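Long-range contacts in oxidoreductase, NAD-binding/iron-sulfur cluster-binding protein (Nitratireductor pacificus pht-3B, PDB 6ZXU), which is a catabolic reductive dehalogenase that carries cobalamin and two iron-sulfur clusters and probably uses them to remove halogen atoms from organic substrates: residues A181-M190 / H341-L350; S199-A210 / F232-G240. All blocks are in the same frame, centred on the assembly; numbering follows the deposited sequence.

Contact 1 of 2, residues A181-M190 / H341-L350; sequences AILSGYVRWM and HPLALGMQPL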
# COMPACT_ATOMS: atom_id res chain seq x y z
N ALA A 181 1.73 -6.36 15.91
CA ALA A 181 0.74 -7.42 15.72
C ALA A 181 1.03 -8.23 14.48
O ALA A 181 0.98 -9.46 14.54
CB ALA A 181 -0.66 -6.83 15.61
N ILE A 182 1.47 -7.57 13.41
CA ILE A 182 1.72 -8.27 12.16
C ILE A 182 2.99 -9.12 12.31
O ILE A 182 3.02 -10.27 11.92
CB ILE A 182 1.82 -7.29 10.99
CG1 ILE A 182 0.48 -6.67 10.70
CG2 ILE A 182 2.31 -8.05 9.78
CD1 ILE A 182 0.57 -5.46 9.78
N LEU A 183 4.03 -8.53 12.89
CA LEU A 183 5.28 -9.19 12.99
C LEU A 183 5.27 -10.34 13.98
O LEU A 183 5.84 -11.38 13.71
CB LEU A 183 6.40 -8.23 13.31
CG LEU A 183 6.83 -7.22 12.19
CD1 LEU A 183 7.90 -6.32 12.72
CD2 LEU A 183 7.29 -7.98 10.96
N SER A 184 4.62 -10.15 15.12
CA SER A 184 4.43 -11.24 16.07
C SER A 184 3.63 -12.35 15.48
O SER A 184 3.98 -13.54 15.61
CB SER A 184 3.82 -10.73 17.36
OG SER A 184 2.50 -10.28 17.23
N GLY A 185 2.57 -12.01 14.72
CA GLY A 185 1.83 -13.05 14.05
C GLY A 185 2.57 -13.78 13.00
O GLY A 185 2.38 -14.97 12.82
N TYR A 186 3.43 -13.08 12.28
CA TYR A 186 4.33 -13.71 11.29
C TYR A 186 5.25 -14.75 11.93
O TYR A 186 5.39 -15.87 11.42
CB TYR A 186 5.22 -12.61 10.62
CG TYR A 186 6.40 -13.07 9.87
CD1 TYR A 186 6.27 -13.96 8.82
CD2 TYR A 186 7.67 -12.58 10.15
CE1 TYR A 186 7.36 -14.37 8.08
CE2 TYR A 186 8.80 -12.95 9.39
CZ TYR A 186 8.66 -13.82 8.36
OH TYR A 186 9.76 -14.23 7.64
N VAL A 187 5.87 -14.39 13.08
CA VAL A 187 6.79 -15.36 13.77
C VAL A 187 5.96 -16.55 14.34
O VAL A 187 6.38 -17.69 14.24
CB VAL A 187 7.57 -14.64 14.87
CG1 VAL A 187 8.38 -15.60 15.74
CG2 VAL A 187 8.51 -13.60 14.27
N ARG A 188 4.77 -16.28 14.86
CA ARG A 188 3.85 -17.33 15.34
C ARG A 188 3.45 -18.30 14.23
O ARG A 188 3.39 -19.50 14.43
CB ARG A 188 2.64 -16.74 16.00
CG ARG A 188 2.91 -16.15 17.36
CD ARG A 188 1.63 -15.83 18.10
NE ARG A 188 0.76 -14.83 17.40
CZ ARG A 188 0.76 -13.53 17.59
NH1 ARG A 188 1.65 -12.91 18.41
NH2 ARG A 188 -0.08 -12.78 16.90
N TRP A 189 3.26 -17.80 13.02
CA TRP A 189 2.97 -18.68 11.89
C TRP A 189 4.14 -19.49 11.38
O TRP A 189 3.96 -20.52 10.72
CB TRP A 189 2.37 -17.88 10.74
CG TRP A 189 0.89 -17.71 10.84
CD1 TRP A 189 0.17 -16.61 11.30
CD2 TRP A 189 -0.07 -18.72 10.53
NE1 TRP A 189 -1.17 -16.88 11.24
CE2 TRP A 189 -1.36 -18.15 10.76
CE3 TRP A 189 0.04 -20.05 10.05
CZ2 TRP A 189 -2.55 -18.88 10.57
CZ3 TRP A 189 -1.18 -20.79 9.84
CH2 TRP A 189 -2.44 -20.19 10.10
N MET A 190 5.36 -19.04 11.66
CA MET A 190 6.58 -19.79 11.37
C MET A 190 6.86 -20.88 12.44
O MET A 190 7.70 -21.75 12.23
CB MET A 190 7.76 -18.83 11.29
CG MET A 190 7.84 -18.14 9.94
SD MET A 190 9.44 -17.30 9.69
CE MET A 190 9.56 -16.18 11.11
N HIS A 341 1.65 -17.13 2.31
CA HIS A 341 2.89 -16.79 2.98
C HIS A 341 2.61 -16.34 4.40
O HIS A 341 1.62 -15.67 4.65
CB HIS A 341 3.61 -15.70 2.20
CG HIS A 341 5.00 -15.45 2.68
ND1 HIS A 341 5.27 -14.73 3.83
CD2 HIS A 341 6.19 -15.79 2.17
CE1 HIS A 341 6.58 -14.63 3.99
NE2 HIS A 341 7.16 -15.29 3.00
N PRO A 342 3.46 -16.74 5.38
CA PRO A 342 3.20 -16.38 6.81
C PRO A 342 3.09 -14.90 7.13
O PRO A 342 2.40 -14.53 8.09
CB PRO A 342 4.44 -16.93 7.53
CG PRO A 342 4.82 -18.12 6.73
CD PRO A 342 4.55 -17.75 5.29
N LEU A 343 3.76 -14.04 6.38
CA LEU A 343 3.65 -12.62 6.59
C LEU A 343 2.27 -12.08 6.26
O LEU A 343 1.70 -11.31 7.04
CB LEU A 343 4.73 -11.87 5.77
CG LEU A 343 4.79 -10.37 5.99
CD1 LEU A 343 5.08 -9.96 7.43
CD2 LEU A 343 5.85 -9.73 5.08
N ALA A 344 1.73 -12.49 5.12
CA ALA A 344 0.35 -12.16 4.79
C ALA A 344 -0.66 -12.71 5.84
O ALA A 344 -1.57 -12.02 6.26
CB ALA A 344 0.02 -12.73 3.42
N LEU A 345 -0.46 -13.93 6.28
CA LEU A 345 -1.26 -14.48 7.38
C LEU A 345 -1.17 -13.64 8.65
O LEU A 345 -2.15 -13.52 9.39
CB LEU A 345 -0.88 -15.95 7.69
CG LEU A 345 -1.38 -16.92 6.62
CD1 LEU A 345 -0.70 -18.25 6.69
CD2 LEU A 345 -2.88 -17.14 6.80
N GLY A 346 -0.04 -12.99 8.91
CA GLY A 346 0.06 -12.05 10.07
C GLY A 346 -0.81 -10.86 9.90
O GLY A 346 -1.22 -10.23 10.88
N MET A 347 -1.06 -10.45 8.64
CA MET A 347 -1.92 -9.27 8.39
C MET A 347 -3.41 -9.59 8.41
O MET A 347 -4.21 -8.71 8.70
CB MET A 347 -1.57 -8.65 7.05
CG MET A 347 -0.14 -8.14 7.02
SD MET A 347 0.23 -7.48 5.37
CE MET A 347 1.76 -8.18 4.87
N GLN A 348 -3.77 -10.82 8.07
CA GLN A 348 -5.16 -11.18 7.88
C GLN A 348 -6.13 -10.78 9.01
O GLN A 348 -7.19 -10.22 8.74
CB GLN A 348 -5.24 -12.64 7.55
CG GLN A 348 -6.69 -13.02 7.21
CD GLN A 348 -6.79 -14.36 6.49
OE1 GLN A 348 -6.25 -15.39 6.94
NE2 GLN A 348 -7.51 -14.35 5.36
N PRO A 349 -5.79 -11.07 10.27
CA PRO A 349 -6.72 -10.70 11.36
C PRO A 349 -7.00 -9.19 11.43
O PRO A 349 -8.13 -8.79 11.70
CB PRO A 349 -5.98 -11.14 12.64
CG PRO A 349 -5.01 -12.19 12.17
CD PRO A 349 -4.63 -11.83 10.78
N LEU A 350 -5.98 -8.37 11.17
CA LEU A 350 -6.18 -6.93 11.20
C LEU A 350 -7.11 -6.50 10.06
O LEU A 350 -8.07 -5.77 10.27
CB LEU A 350 -4.86 -6.18 11.09
CG LEU A 350 -3.92 -6.15 12.30
CD1 LEU A 350 -3.35 -7.53 12.54
CD2 LEU A 350 -2.75 -5.12 12.11
O HOH W 1 -1.31 -10.86 13.52
O HOH W 2 -3.59 -15.33 10.40

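Contact 2 of 2, residues S199-A210 / F232-G240; sequences SGDAQVDLARLA and FRLGVVTTG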
# COMPACT_ATOMS: atom_id res chain seq x y z
N SER A 199 3.10 0.83 23.74
CA SER A 199 2.74 1.59 24.94
C SER A 199 1.37 1.18 25.57
O SER A 199 1.23 1.11 26.76
CB SER A 199 2.72 3.05 24.61
OG SER A 199 2.30 3.73 25.75
N GLY A 200 0.36 1.00 24.72
CA GLY A 200 -0.94 0.60 25.11
C GLY A 200 -1.10 -0.80 25.71
O GLY A 200 -2.08 -1.03 26.42
N ASP A 201 -0.13 -1.69 25.50
CA ASP A 201 -0.15 -3.03 26.05
C ASP A 201 1.25 -3.59 25.93
O ASP A 201 1.64 -4.12 24.87
CB ASP A 201 -1.14 -3.91 25.27
CG ASP A 201 -1.36 -5.32 25.91
OD1 ASP A 201 -0.39 -6.03 26.18
OD2 ASP A 201 -2.54 -5.72 26.15
N ALA A 202 1.97 -3.54 27.03
CA ALA A 202 3.38 -4.00 27.06
C ALA A 202 3.62 -4.84 28.33
O ALA A 202 3.21 -4.45 29.39
CB ALA A 202 4.32 -2.80 27.02
N GLN A 203 4.32 -5.94 28.17
CA GLN A 203 4.85 -6.77 29.29
C GLN A 203 6.34 -6.55 29.57
O GLN A 203 6.91 -7.30 30.32
CB GLN A 203 4.63 -8.25 28.99
CG GLN A 203 3.18 -8.61 28.72
CD GLN A 203 3.05 -10.02 28.23
OE1 GLN A 203 3.98 -10.59 27.60
NE2 GLN A 203 1.92 -10.61 28.52
N VAL A 204 6.97 -5.59 28.89
CA VAL A 204 8.41 -5.36 28.99
C VAL A 204 8.66 -3.88 29.01
O VAL A 204 7.73 -3.08 28.73
CB VAL A 204 9.18 -5.97 27.82
CG1 VAL A 204 9.06 -7.46 27.81
CG2 VAL A 204 8.70 -5.38 26.48
N ASP A 205 9.89 -3.50 29.33
CA ASP A 205 10.25 -2.07 29.45
C ASP A 205 10.74 -1.60 28.08
O ASP A 205 11.89 -1.82 27.71
CB ASP A 205 11.35 -1.85 30.50
CG ASP A 205 11.57 -0.39 30.84
OD1 ASP A 205 11.51 0.53 29.98
OD2 ASP A 205 11.88 -0.13 32.01
N LEU A 206 9.86 -0.91 27.36
CA LEU A 206 10.12 -0.54 26.00
C LEU A 206 11.31 0.39 25.90
O LEU A 206 12.14 0.20 25.06
CB LEU A 206 8.87 0.14 25.36
CG LEU A 206 7.54 -0.60 25.34
CD1 LEU A 206 6.38 0.33 24.96
CD2 LEU A 206 7.63 -1.78 24.40
N ALA A 207 11.36 1.44 26.72
CA ALA A 207 12.44 2.40 26.66
C ALA A 207 13.79 1.76 26.94
O ALA A 207 14.78 2.00 26.21
CB ALA A 207 12.18 3.55 27.58
N ARG A 208 13.83 0.83 27.90
CA ARG A 208 15.06 0.15 28.19
C ARG A 208 15.55 -0.70 27.00
O ARG A 208 16.75 -0.76 26.69
CB ARG A 208 14.86 -0.76 29.45
CG ARG A 208 15.94 -1.87 29.49
CD ARG A 208 15.89 -2.71 30.77
NE ARG A 208 15.98 -1.77 31.86
CZ ARG A 208 15.42 -1.95 33.04
NH1 ARG A 208 14.74 -3.07 33.28
NH2 ARG A 208 15.57 -1.01 33.97
N LEU A 209 14.64 -1.42 26.38
CA LEU A 209 14.99 -2.26 25.27
C LEU A 209 15.42 -1.38 24.04
O LEU A 209 16.23 -1.83 23.22
CB LEU A 209 13.84 -3.18 24.85
CG LEU A 209 13.41 -4.26 25.89
CD1 LEU A 209 12.21 -5.01 25.41
CD2 LEU A 209 14.56 -5.21 26.20
N ALA A 210 14.81 -0.22 23.89
CA ALA A 210 15.23 0.66 22.78
C ALA A 210 16.68 1.09 22.91
O ALA A 210 17.39 1.26 21.89
CB ALA A 210 14.34 1.89 22.70
N PHE A 232 9.13 10.01 18.19
CA PHE A 232 8.87 8.68 17.76
C PHE A 232 8.15 7.91 18.92
O PHE A 232 8.13 8.38 20.05
CB PHE A 232 10.16 7.94 17.37
CG PHE A 232 11.11 7.78 18.51
CD1 PHE A 232 12.00 8.78 18.82
CD2 PHE A 232 11.06 6.67 19.31
CE1 PHE A 232 12.87 8.65 19.90
CE2 PHE A 232 11.95 6.52 20.39
CZ PHE A 232 12.84 7.49 20.67
N ARG A 233 7.61 6.74 18.58
CA ARG A 233 7.10 5.78 19.51
C ARG A 233 7.63 4.43 19.18
O ARG A 233 8.13 4.23 18.06
CB ARG A 233 5.55 5.78 19.56
CG ARG A 233 4.96 7.13 19.80
CD ARG A 233 5.16 7.68 21.23
NE ARG A 233 4.33 6.93 22.15
CZ ARG A 233 4.15 7.22 23.44
NH1 ARG A 233 4.70 8.25 24.02
NH2 ARG A 233 3.32 6.46 24.13
N LEU A 234 7.56 3.51 20.16
CA LEU A 234 8.16 2.17 20.07
C LEU A 234 7.20 1.01 20.03
O LEU A 234 6.14 1.08 20.62
CB LEU A 234 9.06 1.91 21.28
CG LEU A 234 10.20 2.90 21.45
CD1 LEU A 234 10.77 2.77 22.89
CD2 LEU A 234 11.28 2.60 20.41
N GLY A 235 7.58 -0.03 19.30
CA GLY A 235 6.94 -1.32 19.36
C GLY A 235 8.05 -2.35 19.55
O GLY A 235 9.20 -2.13 19.18
N VAL A 236 7.70 -3.49 20.13
CA VAL A 236 8.61 -4.62 20.42
C VAL A 236 7.90 -5.92 20.11
O VAL A 236 6.70 -6.08 20.33
CB VAL A 236 9.07 -4.62 21.89
CG1 VAL A 236 9.86 -5.86 22.18
CG2 VAL A 236 9.86 -3.35 22.21
N VAL A 237 8.63 -6.83 19.53
CA VAL A 237 8.20 -8.21 19.47
C VAL A 237 9.22 -9.05 20.29
O VAL A 237 10.41 -9.10 19.96
CB VAL A 237 8.14 -8.73 18.04
CG1 VAL A 237 7.76 -10.19 18.01
CG2 VAL A 237 7.13 -7.90 17.21
N THR A 238 8.74 -9.74 21.34
CA THR A 238 9.58 -10.62 22.12
C THR A 238 9.31 -12.03 21.63
O THR A 238 8.17 -12.39 21.27
CB THR A 238 9.32 -10.54 23.63
OG1 THR A 238 7.93 -10.85 23.89
CG2 THR A 238 9.66 -9.18 24.15
N THR A 239 10.33 -12.85 21.61
CA THR A 239 10.19 -14.21 21.12
C THR A 239 11.36 -15.09 21.59
O THR A 239 12.39 -14.59 22.05
CB THR A 239 10.11 -14.20 19.56
OG1 THR A 239 9.93 -15.52 19.05
CG2 THR A 239 11.38 -13.65 18.94
N GLY A 240 11.17 -16.40 21.48
CA GLY A 240 12.22 -17.38 21.66
C GLY A 240 12.85 -17.79 20.34
O GLY A 240 13.82 -18.54 20.33
O HOH W 3 4.55 2.61 22.08

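Contact 1 of 2, residues A181-M190 / H341-L350
Gly185 and Gly346 face each other where the helix of 181-190 meets the start of helix 342-354, their CA atoms 4.5 Å apart. The segment axes approach to 7.5 Å and run at 129° between their N-to-C directions. Two glycines suit so close a crossing: with no side chain on either, the backbones come together directly, Gly346 O lying 3.8 Å from Ile182 CA. On one flank Ile182 is a knob in the hole formed by Leu343, Gly346, Met347 and Leu350; its CG2 reaches Met347 CG at 3.7 Å, while CG1 turns to Leu350 CD2. With CG anti to the backbone N (chi1 165°), the Tyr186 ring is brought alongside the first turn of the partner helix, where Pro342 CB lies at its edge, 3.7 Å from Tyr186 CD1; the phenol OH is hydrogen-bonded to Asn109. Trp189 offers a face instead: Leu345 CB sits 3.7 Å from the centroid of its five-membered ring, 10° off the normal, a CH-pi contact, and Leu345 CD1 extends over the six-membered part. His341 caps the second helix, its ND1 accepting from Leu343 N, and its NE2 donates to Phe642 O. No direct hydrogen bond joins the segments, but two waters lie between them. One donates to both Ala181 O and Gly346 O; the other accepts from Trp189 NE1 at 3.0 Å and lies unusually close to Leu345 O. The chemistry is thus that of close, largely apolar helix packing, in which water satisfies the indole N-H and gives two carbonyl oxygens a shared donor.

Contact 2 of 2, residues S199-A210 / F232-G240
The guanidinium of Arg233 has Ser199 at its edge, near its plane, with OG 3.3 Å from NH2. Arg233 reaches this place through a chain folded at chi2 and chi3 (both -71°); NE forms a salt bridge to Asp173, and NH1 one to Glu63 as well as a hydrogen bond to Pro62 O. The other guanidinium, of Arg208, carries Asp205 OD2 over the centre of one face, on the far side from the strand. Asp205 is also the N-cap: OD1 accepts from Arg208 N at 3.1 Å, so one short side chain both closes the helix start and lies against a positive group. Beneath, the contact is aliphatic. Leu206 CD2 presses on Val236 CG2 at 3.5 Å, tighter than usual for two carbons, the two side chains running antiparallel alongside each other. Leu234 CD1 fits against Ala210 CB at 3.7 Å, where a small methyl leaves room for the branched leucine, and also meets Leu206 O. Leu209 CD1 comes at about a right angle to Val236 CG1, and Val204 CG1 touches Thr238 CG2 at 4.1 Å. A water accepts from Ser199 N and donates to Leu234 O, bridging the backbones. Beta-branched Val236 and Thr238 suit an extended strand. The short helix crosses strand 232-239 at 85° and packs on part of one face of the antiparallel four-stranded sheet, in which that strand lies between 142-149 and 194-198; Leu209 also touches Val145 of the former and Val204 His197 of the latter. Helix 168-190 borders the same strand, through Arg233 on Ala169 and Thr172 and Thr239 on Val187.

Helix 168-190 joins the two contacts, whose centres are 18 Å apart. The helix packs on helix 342-354 in contact 1, and elsewhere on its surface it meets strand 232-239 of contact 2: Val187 CG1 lies 3.7 Å from Thr239 OG1, and Leu183 CB is 4.0 Å from Val237 CG2. The layers therefore run from helix 206-212 through the sheet to helix 168-190 and on to helix 342-354. Contact 1 is the one nearer the cofactor: the side chain of Met347 is about 8 Å from that of the cobalamin-binding Ser449 and about 13 Å from the bound cobalamin. Contact 2 lies away from the cofactor sites.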